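Local coordinates for protein GDP-6-deoxy-D-mannose reductase (Pseudomonas aeruginosa, PDB 6X3B) that binds NADPH and probably reduces GDP-4-dehydro-6-deoxy-D-mannose to GDP-rhamnose, a sugar nucleotide for bacterial O-antigen biosynthesis, at residues A[125-130]-A[147-152]; A[139-144]-A[242-247]. All blocks are in the same frame, centred on the assembly; numbering follows the deposited sequence.

Contact 1: A[125-130]-A[147-152]. With NDP (NADPH dihydro-nicotinamide-adenine-dinucleotide phosphate), chain E.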
loop_
_atom_site.group_PDB
_atom_site.type_symbol
_atom_site.label_atom_id
_atom_site.label_comp_id
_atom_site.label_asym_id
_atom_site.label_seq_id
_atom_site.Cartn_x
_atom_site.Cartn_y
_atom_site.Cartn_z
ATOM N N SER A 125 -10.442 4.728 -3.037
ATOM C CA SER A 125 -10.660 5.917 -3.855
ATOM C C SER A 125 -9.989 5.731 -5.205
ATOM O O SER A 125 -8.905 5.157 -5.277
ATOM C CB SER A 125 -10.098 7.173 -3.187
ATOM O OG SER A 125 -10.083 8.246 -4.117
ATOM N N GLY A 126 -10.636 6.220 -6.263
ATOM C CA GLY A 126 -9.978 6.260 -7.562
ATOM C C GLY A 126 -8.745 7.142 -7.578
ATOM O O GLY A 126 -7.985 7.107 -8.551
ATOM N N ASP A 127 -8.530 7.923 -6.516
ATOM C CA ASP A 127 -7.343 8.758 -6.401
ATOM C C ASP A 127 -6.076 7.927 -6.220
ATOM O O ASP A 127 -4.984 8.452 -6.434
ATOM C CB ASP A 127 -7.534 9.757 -5.234
ATOM C CG ASP A 127 -6.546 10.915 -5.265
ATOM O OD1 ASP A 127 -6.262 11.458 -6.364
ATOM O OD2 ASP A 127 -6.062 11.315 -4.180
ATOM N N VAL A 128 -6.185 6.639 -5.857
ATOM C CA VAL A 128 -4.960 5.844 -5.722
ATOM C C VAL A 128 -4.220 5.704 -7.043
ATOM O O VAL A 128 -3.005 5.469 -7.042
ATOM C CB VAL A 128 -5.244 4.445 -5.141
ATOM C CG1 VAL A 128 -5.851 4.538 -3.741
ATOM C CG2 VAL A 128 -6.149 3.652 -6.094
ATOM N N TYR A 129 -4.911 5.830 -8.183
ATOM C CA TYR A 129 -4.221 5.566 -9.444
ATOM C C TYR A 129 -3.158 6.616 -9.756
ATOM O O TYR A 129 -2.150 6.287 -10.394
ATOM C CB TYR A 129 -5.217 5.466 -10.601
ATOM C CG TYR A 129 -6.053 4.206 -10.569
ATOM C CD1 TYR A 129 -5.507 2.967 -10.901
ATOM C CD2 TYR A 129 -7.395 4.259 -10.208
ATOM C CE1 TYR A 129 -6.285 1.810 -10.879
ATOM C CE2 TYR A 129 -8.173 3.111 -10.168
ATOM C CZ TYR A 129 -7.614 1.897 -10.508
ATOM O OH TYR A 129 -8.384 0.765 -10.463
ATOM N N GLY A 130 -3.347 7.867 -9.324
ATOM C CA GLY A 130 -2.366 8.888 -9.661
ATOM C C GLY A 130 -2.441 9.316 -11.123
ATOM O O GLY A 130 -3.507 9.379 -11.732
ATOM N N PRO A 147 0.071 6.457 -6.269
ATOM C CA PRO A 147 -0.522 7.533 -5.453
ATOM C C PRO A 147 0.392 8.734 -5.358
ATOM O O PRO A 147 1.606 8.594 -5.173
ATOM C CB PRO A 147 -0.702 6.886 -4.072
ATOM C CG PRO A 147 -0.622 5.444 -4.304
ATOM C CD PRO A 147 0.208 5.205 -5.505
ATOM N N ARG A 148 -0.216 9.927 -5.411
ATOM C CA ARG A 148 0.537 11.172 -5.473
ATOM C C ARG A 148 0.355 12.053 -4.248
ATOM O O ARG A 148 0.920 13.154 -4.204
ATOM C CB ARG A 148 0.146 11.965 -6.724
ATOM C CG ARG A 148 0.377 11.212 -8.014
ATOM C CD ARG A 148 -0.147 12.017 -9.195
ATOM N NE ARG A 148 0.699 13.177 -9.458
ATOM C CZ ARG A 148 1.844 13.127 -10.127
ATOM N NH1 ARG A 148 2.300 11.969 -10.588
ATOM N NH2 ARG A 148 2.536 14.243 -10.341
ATOM N N ASN A 149 -0.390 11.606 -3.248
ATOM C CA ASN A 149 -0.562 12.391 -2.037
ATOM C C ASN A 149 -0.725 11.424 -0.875
ATOM O O ASN A 149 -1.035 10.247 -1.087
ATOM C CB ASN A 149 -1.771 13.331 -2.176
ATOM C CG ASN A 149 -3.074 12.581 -2.268
ATOM O OD1 ASN A 149 -3.463 11.921 -1.331
ATOM N ND2 ASN A 149 -3.739 12.660 -3.413
ATOM N N PRO A 150 -0.506 11.877 0.364
ATOM C CA PRO A 150 -0.571 10.938 1.501
ATOM C C PRO A 150 -1.951 10.340 1.739
ATOM O O PRO A 150 -2.047 9.251 2.311
ATOM C CB PRO A 150 -0.129 11.793 2.701
ATOM C CG PRO A 150 0.520 13.024 2.096
ATOM C CD PRO A 150 -0.178 13.248 0.798
ATOM N N TYR A 151 -3.029 11.031 1.373
ATOM C CA TYR A 151 -4.346 10.400 1.457
ATOM C C TYR A 151 -4.429 9.204 0.510
ATOM O O TYR A 151 -4.845 8.109 0.908
ATOM C CB TYR A 151 -5.431 11.415 1.132
ATOM C CG TYR A 151 -6.764 10.821 0.741
ATOM C CD1 TYR A 151 -7.690 10.424 1.718
ATOM C CD2 TYR A 151 -7.115 10.689 -0.597
ATOM C CE1 TYR A 151 -8.931 9.896 1.358
ATOM C CE2 TYR A 151 -8.349 10.166 -0.967
ATOM C CZ TYR A 151 -9.251 9.776 0.015
ATOM O OH TYR A 151 -10.470 9.266 -0.351
ATOM N N ALA A 152 -4.000 9.389 -0.743
ATOM C CA ALA A 152 -4.067 8.277 -1.690
ATOM C C ALA A 152 -3.133 7.144 -1.266
ATOM O O ALA A 152 -3.486 5.969 -1.403
ATOM C CB ALA A 152 -3.761 8.758 -3.108
HETATM P PA NDP E . -16.345 12.433 5.329
HETATM O O1A NDP E . -15.040 13.087 5.636
HETATM O O2A NDP E . -17.498 13.293 4.935
HETATM O O5B NDP E . -16.776 11.499 6.556
HETATM C C5B NDP E . -15.748 10.818 7.314
HETATM C C4B NDP E . -16.398 10.020 8.416
HETATM O O4B NDP E . -15.374 9.315 9.165
HETATM C C3B NDP E . -17.197 10.827 9.450
HETATM O O3B NDP E . -18.404 10.158 9.796
HETATM C C2B NDP E . -16.233 10.922 10.626
HETATM O O2B NDP E . -16.947 11.044 11.853
HETATM C C1B NDP E . -15.547 9.566 10.539
HETATM N N9A NDP E . -14.246 9.519 11.193
HETATM C C8A NDP E . -13.143 10.277 10.889
HETATM N N7A NDP E . -12.112 10.021 11.653
HETATM C C5A NDP E . -12.562 9.035 12.518
HETATM C C6A NDP E . -11.942 8.340 13.572
HETATM N N6A NDP E . -10.679 8.573 13.918
HETATM N N1A NDP E . -12.670 7.415 14.242
HETATM C C2A NDP E . -13.937 7.216 13.860
HETATM N N3A NDP E . -14.627 7.806 12.888
HETATM C C4A NDP E . -13.877 8.717 12.245
HETATM O O3 NDP E . -16.118 11.342 4.178
HETATM P PN NDP E . -16.981 11.011 2.871
HETATM O O1N NDP E . -18.325 10.527 3.302
HETATM O O2N NDP E . -16.910 12.179 1.946
HETATM O O5D NDP E . -16.150 9.791 2.250
HETATM C C5D NDP E . -16.557 8.438 2.564
HETATM C C4D NDP E . -15.518 7.478 2.040
HETATM O O4D NDP E . -15.434 7.613 0.598
HETATM C C3D NDP E . -14.092 7.685 2.570
HETATM O O3D NDP E . -13.441 6.442 2.791
HETATM C C2D NDP E . -13.448 8.488 1.443
HETATM O O2D NDP E . -12.036 8.350 1.403
HETATM C C1D NDP E . -14.109 7.881 0.210
HETATM N N1N NDP E . -14.130 8.822 -0.949
HETATM C C2N NDP E . -14.963 9.907 -0.962
HETATM C C3N NDP E . -15.107 10.691 -2.074
HETATM C C7N NDP E . -15.816 11.984 -1.932
HETATM O O7N NDP E . -15.889 12.752 -2.896
HETATM N N7N NDP E . -16.357 12.276 -0.758
HETATM C C4N NDP E . -14.543 10.201 -3.363
HETATM C C5N NDP E . -13.625 9.060 -3.218
HETATM C C6N NDP E . -13.305 8.610 -2.027
HETATM P P2B NDP E . -16.625 12.448 12.583
HETATM O O1X NDP E . -17.439 12.440 13.859
HETATM O O2X NDP E . -15.136 12.480 12.855
HETATM O O3X NDP E . -17.057 13.548 11.635
HETATM O O HOH W 1 -10.776 10.580 -3.059
HETATM O O HOH W 2 -2.898 10.183 -6.309
#
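Asp-127 and Asn-149 carry the direct polar link between the loop after strand 119-123 and the start of helix 150-169. Asn-149 ND2 gives a nearly straight hydrogen bond (165°) to the syn side of Asp-127 OD2 at 2.8 Å, carboxylate and amide lying 23° apart. Asn-149 is the helix N-cap residue: its OD1 accepts from Ala-152 N at 2.7 Å, the donor standing above the carbonyl plane. A chi1 of 66°, which places CG between the backbone N and the carbonyl carbon, turns the amide back over the helix start. Of two waters, one joins Ser-125 OG to Tyr-151 OH; the other donates to Asp-127 O and accepts from Arg-148 N. Van der Waals contacts complete the interface: the Ala-152 methyl abuts Asp-127 OD2 at 3.6 Å, and Arg-148 CD lies against Gly-130 CA. Towards the cofactor, Tyr-151 OH shares a 2.5 Å hydrogen bond with ribose O2D of NADPH, while Ser-125 CB approaches nicotinamide C6N at 3.7 Å. Ser-125, Tyr-151 and Lys-155, which also bonds NADPH, match the Ser-Tyr-Lys set of extended short-chain dehydrogenases, consistent with a reductase active site whose serine and tyrosine this contact places side by side, bridged by water.

Contact 2: A[139-144]-A[242-247]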
loop_
_atom_site.group_PDB
_atom_site.type_symbol
_atom_site.label_atom_id
_atom_site.label_comp_id
_atom_site.label_asym_id
_atom_site.label_seq_id
_atom_site.Cartn_x
_atom_site.Cartn_y
_atom_site.Cartn_z
ATOM N N ILE A 139 -9.445 3.855 -17.150
ATOM C CA ILE A 139 -8.666 3.213 -16.094
ATOM C C ILE A 139 -9.316 1.903 -15.681
ATOM O O ILE A 139 -10.507 1.859 -15.369
ATOM C CB ILE A 139 -8.540 4.153 -14.886
ATOM C CG1 ILE A 139 -7.784 5.424 -15.273
ATOM C CG2 ILE A 139 -7.909 3.413 -13.698
ATOM C CD1 ILE A 139 -7.712 6.419 -14.166
ATOM N N HIS A 140 -8.531 0.833 -15.658
ATOM C CA HIS A 140 -9.017 -0.473 -15.246
ATOM C C HIS A 140 -8.202 -0.957 -14.053
ATOM O O HIS A 140 -7.112 -0.445 -13.763
ATOM C CB HIS A 140 -8.942 -1.475 -16.397
ATOM C CG HIS A 140 -7.566 -1.629 -16.952
ATOM N ND1 HIS A 140 -6.739 -2.675 -16.608
ATOM C CD2 HIS A 140 -6.851 -0.846 -17.797
ATOM C CE1 HIS A 140 -5.580 -2.539 -17.231
ATOM N NE2 HIS A 140 -5.622 -1.437 -17.956
ATOM N N GLU A 141 -8.735 -1.968 -13.362
ATOM C CA GLU A 141 -8.171 -2.385 -12.083
ATOM C C GLU A 141 -6.808 -3.064 -12.211
ATOM O O GLU A 141 -6.153 -3.298 -11.190
ATOM C CB GLU A 141 -9.148 -3.321 -11.370
ATOM C CG GLU A 141 -10.438 -2.633 -10.902
ATOM C CD GLU A 141 -11.507 -2.556 -11.978
ATOM O OE1 GLU A 141 -11.198 -2.741 -13.179
ATOM O OE2 GLU A 141 -12.676 -2.284 -11.614
ATOM N N GLU A 142 -6.363 -3.389 -13.417
ATOM C CA GLU A 142 -5.058 -4.014 -13.591
ATOM C C GLU A 142 -3.958 -2.986 -13.809
ATOM O O GLU A 142 -2.788 -3.355 -13.976
ATOM C CB GLU A 142 -5.098 -5.008 -14.761
ATOM C CG GLU A 142 -5.924 -6.237 -14.463
ATOM C CD GLU A 142 -5.442 -6.956 -13.218
ATOM O OE1 GLU A 142 -4.216 -7.158 -13.093
ATOM O OE2 GLU A 142 -6.286 -7.309 -12.358
ATOM N N LEU A 143 -4.308 -1.712 -13.816
ATOM C CA LEU A 143 -3.315 -0.661 -13.947
ATOM C C LEU A 143 -2.642 -0.461 -12.596
ATOM O O LEU A 143 -3.315 -0.355 -11.568
ATOM C CB LEU A 143 -3.980 0.617 -14.447
ATOM C CG LEU A 143 -3.113 1.838 -14.727
ATOM C CD1 LEU A 143 -2.209 1.594 -15.943
ATOM C CD2 LEU A 143 -4.002 3.052 -14.951
ATOM N N ILE A 144 -1.314 -0.466 -12.588
ATOM C CA ILE A 144 -0.601 -0.296 -11.320
ATOM C C ILE A 144 -0.825 1.123 -10.810
ATOM O O ILE A 144 -0.611 2.090 -11.562
ATOM C CB ILE A 144 0.888 -0.591 -11.497
ATOM C CG1 ILE A 144 1.091 -2.099 -11.699
ATOM C CG2 ILE A 144 1.674 -0.078 -10.284
ATOM C CD1 ILE A 144 2.513 -2.492 -11.987
ATOM N N GLY A 242 -11.791 -10.989 -2.304
ATOM C CA GLY A 242 -10.437 -10.703 -2.733
ATOM C C GLY A 242 -10.309 -9.751 -3.902
ATOM O O GLY A 242 -9.176 -9.420 -4.287
ATOM N N ALA A 243 -11.414 -9.265 -4.467
ATOM C CA ALA A 243 -11.338 -8.477 -5.690
ATOM C C ALA A 243 -11.470 -6.979 -5.410
ATOM O O ALA A 243 -12.112 -6.561 -4.442
ATOM C CB ALA A 243 -12.405 -8.917 -6.696
ATOM N N VAL A 244 -10.846 -6.186 -6.289
ATOM C CA VAL A 244 -10.902 -4.727 -6.294
ATOM C C VAL A 244 -11.789 -4.275 -7.449
ATOM O O VAL A 244 -11.614 -4.731 -8.585
ATOM C CB VAL A 244 -9.491 -4.132 -6.441
ATOM C CG1 VAL A 244 -9.547 -2.617 -6.580
ATOM C CG2 VAL A 244 -8.605 -4.561 -5.278
ATOM N N TYR A 245 -12.721 -3.358 -7.172
ATOM C CA TYR A 245 -13.647 -2.862 -8.186
ATOM C C TYR A 245 -13.608 -1.345 -8.262
ATOM O O TYR A 245 -13.783 -0.679 -7.234
ATOM C CB TYR A 245 -15.086 -3.294 -7.876
ATOM C CG TYR A 245 -15.259 -4.777 -7.832
ATOM C CD1 TYR A 245 -15.041 -5.488 -6.661
ATOM C CD2 TYR A 245 -15.637 -5.472 -8.971
ATOM C CE1 TYR A 245 -15.196 -6.862 -6.623
ATOM C CE2 TYR A 245 -15.790 -6.835 -8.954
ATOM C CZ TYR A 245 -15.579 -7.522 -7.787
ATOM O OH TYR A 245 -15.760 -8.871 -7.809
ATOM N N ASN A 246 -13.402 -0.803 -9.469
ATOM C CA ASN A 246 -13.705 0.606 -9.712
ATOM C C ASN A 246 -15.207 0.837 -9.592
ATOM O O ASN A 246 -16.007 0.032 -10.067
ATOM C CB ASN A 246 -13.279 1.037 -11.110
ATOM C CG ASN A 246 -11.773 1.080 -11.290
ATOM O OD1 ASN A 246 -11.004 1.146 -10.317
ATOM N ND2 ASN A 246 -11.347 1.065 -12.543
ATOM N N VAL A 247 -15.583 1.957 -8.990
ATOM C CA VAL A 247 -16.976 2.407 -8.977
ATOM C C VAL A 247 -16.984 3.761 -9.681
ATOM O O VAL A 247 -16.545 4.771 -9.118
ATOM C CB VAL A 247 -17.554 2.486 -7.558
ATOM C CG1 VAL A 247 -19.008 3.036 -7.598
ATOM C CG2 VAL A 247 -17.518 1.089 -6.862
HETATM O O HOH W 3 -15.411 -1.917 -12.064
#
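Glu-141 and Asn-246 approach from opposite directions and lay their flat ends over one another, carboxylate and amide planes only 14° apart and stacked, with Glu-141 CD 3.7 Å from Asn-246 ND2. The glutamate reaches further, to the backbone: Asn-246 N donates to Glu-141 OE2 at 2.7 Å, almost straight at 170°, meeting the anti side of the carboxylate from somewhat out of its plane. A bend at chi2 (85°) folds the chain so that CG rests against Val-244 O at 3.3 Å while OE2 turns to the amide N of Asn-246, two residues on. Glu-141 sits in a type I beta turn from His-140 to Leu-143, closed by the bond from Leu-143 N to His-140 O; through the glutamate the turn is tied to strand 244-247, which runs parallel to strand 172-182 in the main sheet of the Rossmann-like fold. A water lies within hydrogen-bonding distance of both Glu-141 OE2 and Asn-246 O. The asparagine amide is occupied elsewhere, OD1 by Tyr-129 OH and ND2 by Ser-290 O. Arg-293, on helix 292-298, packs against Glu-141 and donates to Val-244 O. Across the dimer, Ile-144 of the second subunit packs on Glu-142.

Overall arrangement
Both contacts are largely buried and draw on the long connection between strand 119-123 and helix 150-169, which, with the first turn of that helix, supplies both halves of contact 1 and one half of contact 2. Their segments alternate along the chain, and their centres lie about 13 Å apart. Tyr-129 joins them, reaching from 125-130 into contact 2, where its ring also packs on Ile-139. Contact 1 is a side-chain capping network at a helix start, with the cofactor as part of it; contact 2 ties a turn to a sheet strand, with the cofactor about 11 Å from the side chain of Asn-246. Each also touches the second subunit.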